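Local coordinates for protein endo-beta-mannanase (Rhizomucor miehei, PDB 4QP0) that probably hydrolyses internal beta-1,4-mannosidic linkages in mannans, galactomannans and glucomannans as a secreted glycoside hydrolase of family 5, at residues F19-G23 against A353-K359; A173-R177 against V217-F222; E293-S297 against Y306-Q310. All blocks are in the same frame, centred on the assembly; numbering follows the deposited sequence.

Contact 1 (F19-G23 against A353-K359); sequences FYFEG and ADAMAKK
K359 lies over one face of the Y20 ring. Its CE stands above the ring centre, 4.2 Å from the Y20 centroid, in a CH-pi contact. Its NZ follows at 4.3 Å from the same centroid, 24° off the ring normal, in a cation-pi contact. A bend at chi3 (86°) turns the outer part of the lysine across the ring, and CB touches nearer the ring root, at Y20 CD2. M356 comes at the edge of the same ring. Its folded chain lays CE 3.4 Å from F21 O and also near Y20 CB, while its CB rests on the backbone of F21. E22 reaches out with CG anti to the backbone N and the rest of the chain extended. This carries OE1 to 3.0 Å from A353 N, but the angle is too poor for a hydrogen bond.

No direct hydrogen bond joins the two segments; water does the bridging. One water accepts from Y20 N and lies 2.8 Å from M356 O, to which it probably donates. A second accepts from E22 N and donates to A353 O.

This is the closing side of a (beta/alpha)8 TIM barrel. Strand 17-25 is the first barrel strand, and helix 345-358, at the C terminus, packs on its outer side. The axes of the short elements 21-23 and 353-358 approach to 6.5 Å with 139° between their directions.

Further out, D317 serves both members of the cation-pi pair. One carboxylate oxygen forms a salt bridge with K359 NZ and the other a hydrogen bond with Y20 OH, which also pairs with Q11. M356 touches V313 of helix 299-315 and D321 of strand 320-323.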
# COMPACT_ATOMS: atom_id res chain seq x y z
N PHE A 19 -13.24 -5.08 -12.63
CA PHE A 19 -13.39 -4.26 -11.43
C PHE A 19 -12.48 -3.03 -11.49
O PHE A 19 -11.29 -3.09 -11.19
CB PHE A 19 -13.09 -5.14 -10.19
CG PHE A 19 -13.39 -4.49 -8.86
CD1 PHE A 19 -14.46 -3.60 -8.70
CD2 PHE A 19 -12.61 -4.81 -7.74
CE1 PHE A 19 -14.72 -3.02 -7.47
CE2 PHE A 19 -12.87 -4.23 -6.51
CZ PHE A 19 -13.93 -3.34 -6.37
N TYR A 20 -13.07 -1.91 -11.91
CA TYR A 20 -12.41 -0.60 -11.88
C TYR A 20 -12.92 0.14 -10.65
O TYR A 20 -14.12 0.14 -10.39
CB TYR A 20 -12.71 0.23 -13.13
CG TYR A 20 -12.13 -0.31 -14.42
CD1 TYR A 20 -10.84 0.03 -14.82
CD2 TYR A 20 -12.88 -1.14 -15.25
CE1 TYR A 20 -10.30 -0.47 -16.00
CE2 TYR A 20 -12.35 -1.63 -16.43
CZ TYR A 20 -11.06 -1.30 -16.80
OH TYR A 20 -10.54 -1.79 -17.97
N PHE A 21 -12.01 0.76 -9.90
CA PHE A 21 -12.41 1.50 -8.71
C PHE A 21 -11.52 2.69 -8.40
O PHE A 21 -10.36 2.75 -8.82
CB PHE A 21 -12.48 0.56 -7.50
CG PHE A 21 -11.17 -0.08 -7.13
CD1 PHE A 21 -10.32 0.53 -6.21
CD2 PHE A 21 -10.79 -1.30 -7.69
CE1 PHE A 21 -9.12 -0.07 -5.85
CE2 PHE A 21 -9.59 -1.90 -7.33
CZ PHE A 21 -8.76 -1.29 -6.41
N GLU A 22 -12.09 3.66 -7.69
CA GLU A 22 -11.29 4.59 -6.91
C GLU A 22 -11.34 4.10 -5.47
O GLU A 22 -12.42 3.86 -4.94
CB GLU A 22 -11.83 6.02 -7.01
CG GLU A 22 -11.05 7.03 -6.16
CD GLU A 22 -11.73 8.38 -6.09
OE1 GLU A 22 -12.63 8.65 -6.92
OE2 GLU A 22 -11.36 9.19 -5.21
N GLY A 23 -10.18 3.91 -4.86
CA GLY A 23 -10.12 3.52 -3.46
C GLY A 23 -9.57 4.67 -2.65
O GLY A 23 -9.45 5.77 -3.15
N ALA A 353 -15.15 8.34 -8.52
CA ALA A 353 -15.51 7.07 -7.90
C ALA A 353 -16.65 6.40 -8.68
O ALA A 353 -16.57 5.20 -9.00
CB ALA A 353 -15.89 7.26 -6.44
N ASP A 354 -17.68 7.18 -9.00
CA ASP A 354 -18.82 6.72 -9.81
C ASP A 354 -18.41 6.28 -11.21
O ASP A 354 -18.93 5.29 -11.72
CB ASP A 354 -19.90 7.81 -9.90
CG ASP A 354 -20.42 8.25 -8.54
OD1 ASP A 354 -20.70 7.38 -7.67
OD2 ASP A 354 -20.55 9.47 -8.32
N ALA A 355 -17.49 7.02 -11.83
CA ALA A 355 -17.04 6.73 -13.18
C ALA A 355 -16.24 5.42 -13.26
O ALA A 355 -16.36 4.69 -14.24
CB ALA A 355 -16.23 7.90 -13.74
N MET A 356 -15.44 5.13 -12.24
CA MET A 356 -14.78 3.83 -12.15
C MET A 356 -15.77 2.72 -11.83
O MET A 356 -15.68 1.62 -12.38
CB MET A 356 -13.65 3.85 -11.12
CG MET A 356 -12.54 4.84 -11.42
SD MET A 356 -11.58 4.44 -12.89
CE MET A 356 -10.27 3.44 -12.15
N ALA A 357 -16.72 3.00 -10.94
CA ALA A 357 -17.79 2.05 -10.59
C ALA A 357 -18.58 1.63 -11.83
O ALA A 357 -18.91 0.45 -11.99
CB ALA A 357 -18.72 2.65 -9.55
N LYS A 358 -18.87 2.61 -12.68
CA LYS A 358 -19.65 2.42 -13.89
C LYS A 358 -18.92 1.59 -14.96
O LYS A 358 -19.55 0.80 -15.65
CB LYS A 358 -20.08 3.79 -14.45
CG LYS A 358 -21.10 3.76 -15.58
N LYS A 359 -17.61 1.77 -15.09
CA LYS A 359 -16.80 1.12 -16.15
C LYS A 359 -16.99 -0.39 -16.28
O LYS A 359 -16.81 -1.15 -15.33
CB LYS A 359 -15.31 1.44 -15.97
CG LYS A 359 -14.90 2.83 -16.43
CD LYS A 359 -13.38 2.98 -16.48
CE LYS A 359 -12.82 2.51 -17.82
NZ LYS A 359 -11.35 2.77 -17.92
O HOH W 1 -15.71 -1.16 -12.37
O HOH W 2 -15.05 3.46 -7.24

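Contact 2 (A173-R177 against V217-F222); sequences ANEPR and VGDEGF
The backbones of A173-R177 and V217-F222 are joined by two hydrogen bonds, A173 N to V217 O at 3.1 Å and E175 N to G218 O, and the chains close to 4.0 Å between the CA atoms of E175 and D219. G218 itself has a positive phi (95°), as does E175.

R177 grips E220 side-on. Its NE donates to E220 OE1 at 3.2 Å, and its NH2 donates to E220 OE2 at 2.9 Å. Both oxygens lie close to the guanidinium plane. OE1 uses its syn lone pair, while NH2 meets OE2 on the syn side but tilted out of the carboxylate plane. An extended chain from CG to NE carries the arginine to this carboxylate. F222 brings a ring edge over one face of the guanidinium, toward the rim: CE2 lies 3.6 Å from R177 NE, and the two planes are 69° apart. The E220 carboxylate also stacks on that of E175, with E175 OE1 3.7 Å from E220 OE2. The pyrrolidine of P176 packs on V217 and D219, with CG 4.0 Å from V217 CG1 and CD against D219.

The segments are loops that follow the fourth and fifth strands of the TIM barrel. The sequence N174-E175-P176 matches the family 5 signature, in which the glutamate serves as acid/base, so E175 is probably that residue. W111 and H256 bind one carboxylate oxygen of E175 each, and R53 and N109 hold the amide of N174.

Two carboxylate groups are thus stacked in a buried place. The paired R177 probably offsets the charge of E220 there and fixes its rotation beside E175.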
# COMPACT_ATOMS: atom_id res chain seq x y z
N ALA A 173 5.80 -4.26 1.36
CA ALA A 173 6.25 -3.11 2.14
C ALA A 173 5.83 -1.80 1.48
O ALA A 173 5.64 -1.74 0.27
CB ALA A 173 7.76 -3.15 2.30
N ASN A 174 5.71 -0.77 2.30
CA ASN A 174 5.37 0.56 1.81
C ASN A 174 6.61 1.29 1.28
O ASN A 174 7.59 1.46 2.00
CB ASN A 174 4.69 1.37 2.90
CG ASN A 174 4.20 2.70 2.40
OD1 ASN A 174 3.50 2.77 1.39
ND2 ASN A 174 4.55 3.77 3.11
N GLU A 175 6.54 1.66 0.01
CA GLU A 175 7.54 2.49 -0.68
C GLU A 175 9.01 2.09 -0.51
O GLU A 175 9.84 2.95 -0.22
CB GLU A 175 7.34 3.97 -0.30
CG GLU A 175 5.94 4.50 -0.55
CD GLU A 175 5.80 5.98 -0.26
OE1 GLU A 175 6.55 6.50 0.59
OE2 GLU A 175 4.93 6.62 -0.89
N PRO A 176 9.36 0.81 -0.74
CA PRO A 176 10.76 0.40 -0.57
C PRO A 176 11.72 1.19 -1.46
O PRO A 176 11.46 1.34 -2.66
CB PRO A 176 10.76 -1.07 -1.00
CG PRO A 176 9.35 -1.52 -0.83
CD PRO A 176 8.52 -0.32 -1.18
N ARG A 177 12.78 1.73 -0.87
CA ARG A 177 13.92 2.28 -1.61
C ARG A 177 15.18 1.61 -1.06
O ARG A 177 15.09 0.78 -0.16
CB ARG A 177 14.04 3.80 -1.46
CG ARG A 177 12.83 4.60 -1.92
CD ARG A 177 13.15 6.08 -1.96
NE ARG A 177 11.95 6.87 -2.21
CZ ARG A 177 11.93 8.18 -2.44
NH1 ARG A 177 13.05 8.88 -2.46
NH2 ARG A 177 10.77 8.79 -2.65
N VAL A 217 3.75 -5.11 -4.37
CA VAL A 217 4.83 -4.60 -3.54
C VAL A 217 4.34 -3.47 -2.65
O VAL A 217 4.55 -3.52 -1.43
CB VAL A 217 6.05 -4.14 -4.37
CG1 VAL A 217 7.11 -3.52 -3.47
CG2 VAL A 217 6.62 -5.32 -5.13
N GLY A 218 3.68 -2.48 -3.25
CA GLY A 218 3.26 -1.27 -2.55
C GLY A 218 4.26 -0.14 -2.72
O GLY A 218 4.31 0.78 -1.90
N ASP A 219 5.07 -0.21 -3.78
CA ASP A 219 6.11 0.78 -4.05
C ASP A 219 5.56 2.02 -4.73
O ASP A 219 4.39 2.06 -5.11
CB ASP A 219 7.25 0.19 -4.90
CG ASP A 219 6.81 -0.19 -6.33
OD1 ASP A 219 5.87 -1.01 -6.49
OD2 ASP A 219 7.45 0.30 -7.30
N GLU A 220 6.41 3.04 -4.87
CA GLU A 220 6.03 4.30 -5.51
C GLU A 220 5.94 4.18 -7.03
O GLU A 220 5.37 5.06 -7.69
CB GLU A 220 7.00 5.41 -5.11
CG GLU A 220 6.81 5.89 -3.68
CD GLU A 220 8.10 6.36 -3.04
OE1 GLU A 220 9.07 5.56 -2.94
OE2 GLU A 220 8.14 7.54 -2.61
N GLY A 221 6.52 3.11 -7.57
CA GLY A 221 6.44 2.81 -8.99
C GLY A 221 7.63 3.31 -9.78
O GLY A 221 7.55 3.51 -10.99
N PHE A 222 8.75 3.48 -9.09
CA PHE A 222 9.98 3.98 -9.71
C PHE A 222 10.55 2.99 -10.72
O PHE A 222 10.68 1.80 -10.42
CB PHE A 222 11.02 4.37 -8.65
CG PHE A 222 10.57 5.50 -7.73
CD1 PHE A 222 9.56 6.39 -8.12
CD2 PHE A 222 11.16 5.68 -6.48
CE1 PHE A 222 9.15 7.41 -7.28
CE2 PHE A 222 10.76 6.71 -5.65
CZ PHE A 222 9.76 7.58 -6.04

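Contact 3 (E293-S297 against Y306-Q310); sequences EYGLS and YPVWQ
Y294 drives the edge of its ring into the face of Y306. Its CE1 sits over the centre of the Y306 ring, 3.9 Å above the plane. The pair is T-shaped, with centroids 5.2 Å apart and planes at 70°. The first torsion of Y294 (chi1 63°) sets CG between the backbone N and the carbonyl carbon, and the ring then runs between Y306 and W309. W309 meets it with the benzo edge of the indole, where CE3 is 3.6 Å from Y294 CD1.

The phenol end of Y294 is held by Q310. NE2 donates to Y294 OH at 2.9 Å in a nearly straight bond, with the acceptor close to the amide plane. Ring and amide are almost perpendicular. D321 also bonds to Y294 OH, and Q310 NE2 reaches T348 O as well, so both polar ends have second partners.

The hydroxyl of Y306 turns the other way, to the loop after the strand. It accepts from L296 N at 3.2 Å, a bent bond of 136°, and lies close against G295 CA. L296 packs against both aromatic residues of the helix. Its CG is 3.6 Å from W309 CH2, and its CD1 lies near Y306 CE2.

The contact packs helix 299-315 on the end of strand 289-294, within the beta-alpha-beta unit that runs on to strand 320-323. W309 also touches L257 of strand 253-257 and I275 of helix 270-284.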
# COMPACT_ATOMS: atom_id res chain seq x y z
N GLU A 293 -1.45 5.47 -4.22
CA GLU A 293 -1.30 6.71 -3.46
C GLU A 293 -1.18 7.87 -4.43
O GLU A 293 -0.38 7.83 -5.37
CB GLU A 293 -0.06 6.69 -2.57
CG GLU A 293 -0.28 6.14 -1.17
CD GLU A 293 0.93 6.34 -0.26
OE1 GLU A 293 1.42 7.48 -0.13
OE2 GLU A 293 1.37 5.34 0.35
N TYR A 294 -1.99 8.90 -4.21
CA TYR A 294 -1.73 10.20 -4.80
C TYR A 294 -2.23 11.30 -3.90
O TYR A 294 -3.17 11.10 -3.13
CB TYR A 294 -2.26 10.32 -6.24
CG TYR A 294 -3.74 10.21 -6.41
CD1 TYR A 294 -4.54 11.35 -6.49
CD2 TYR A 294 -4.35 8.97 -6.56
CE1 TYR A 294 -5.91 11.26 -6.69
CE2 TYR A 294 -5.72 8.86 -6.74
CZ TYR A 294 -6.49 10.00 -6.81
OH TYR A 294 -7.85 9.90 -6.99
N GLY A 295 -1.57 12.45 -3.97
CA GLY A 295 -1.95 13.55 -3.11
C GLY A 295 -1.38 14.89 -3.50
O GLY A 295 -0.33 14.97 -4.13
N LEU A 296 -2.11 15.94 -3.13
CA LEU A 296 -1.63 17.31 -3.22
C LEU A 296 -1.92 18.01 -1.89
O LEU A 296 -2.95 17.75 -1.25
CB LEU A 296 -2.28 18.03 -4.40
CG LEU A 296 -1.81 17.53 -5.78
CD1 LEU A 296 -2.65 18.13 -6.90
CD2 LEU A 296 -0.32 17.79 -6.00
N SER A 297 -0.99 18.88 -1.49
CA SER A 297 -0.97 19.51 -0.16
C SER A 297 -2.12 20.46 0.15
O SER A 297 -2.38 20.76 1.31
CB SER A 297 0.34 20.28 0.05
OG SER A 297 1.46 19.43 -0.09
N TYR A 306 -6.58 16.98 -9.45
CA TYR A 306 -7.30 15.70 -9.31
C TYR A 306 -8.21 15.38 -10.51
O TYR A 306 -8.11 14.29 -11.07
CB TYR A 306 -8.06 15.64 -7.98
CG TYR A 306 -7.21 15.32 -6.76
CD1 TYR A 306 -7.79 14.78 -5.61
CD2 TYR A 306 -5.84 15.54 -6.76
CE1 TYR A 306 -7.02 14.48 -4.49
CE2 TYR A 306 -5.07 15.25 -5.64
CZ TYR A 306 -5.67 14.72 -4.52
OH TYR A 306 -4.89 14.43 -3.41
N PRO A 307 -9.08 16.33 -10.94
CA PRO A 307 -9.90 16.02 -12.12
C PRO A 307 -9.07 15.69 -13.36
O PRO A 307 -9.45 14.83 -14.16
CB PRO A 307 -10.71 17.30 -12.35
CG PRO A 307 -10.80 17.92 -11.00
CD PRO A 307 -9.48 17.62 -10.34
N VAL A 308 -7.93 16.37 -13.50
CA VAL A 308 -7.02 16.12 -14.60
C VAL A 308 -6.44 14.71 -14.50
O VAL A 308 -6.51 13.94 -15.46
CB VAL A 308 -5.88 17.18 -14.66
CG1 VAL A 308 -4.99 16.96 -15.88
CG2 VAL A 308 -6.46 18.59 -14.69
N TRP A 309 -5.90 14.38 -13.32
CA TRP A 309 -5.26 13.09 -13.08
C TRP A 309 -6.23 11.96 -13.20
O TRP A 309 -5.90 10.89 -13.71
CB TRP A 309 -4.64 13.02 -11.68
CG TRP A 309 -3.50 13.97 -11.40
CD1 TRP A 309 -2.86 14.85 -12.28
CD2 TRP A 309 -2.79 14.12 -10.13
NE1 TRP A 309 -1.85 15.53 -11.64
CE2 TRP A 309 -1.76 15.14 -10.35
CE3 TRP A 309 -2.91 13.54 -8.86
CZ2 TRP A 309 -0.90 15.54 -9.34
CZ3 TRP A 309 -2.04 13.96 -7.86
CH2 TRP A 309 -1.05 14.92 -8.09
N GLN A 310 -7.44 12.18 -12.69
CA GLN A 310 -8.47 11.16 -12.68
C GLN A 310 -9.00 10.89 -14.10
O GLN A 310 -9.16 9.73 -14.49
CB GLN A 310 -9.58 11.55 -11.69
CG GLN A 310 -9.15 11.37 -10.23
CD GLN A 310 -10.09 11.98 -9.21
OE1 GLN A 310 -11.09 12.63 -9.55
NE2 GLN A 310 -9.78 11.78 -7.93

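How the contacts relate
Contact 1 opens near the N terminus, on the first barrel strand, and closes only with the last helix, so its loop spans almost the whole chain and encloses the other two contacts. Contact 2 joins the loops after strands 167-171 and 214-216. It closes before contact 3 opens, and the two are in series. Contact 3 is a short local loop between strand 289-294 and the helix after it. E22 of contact 1 packs against Y294 and Q310 of contact 3. E175 and N174 of contact 2 touch E293, which probably holds the family's nucleophile position. Contacts 1 and 2 do not touch, their nearest atoms being about 13 Å apart.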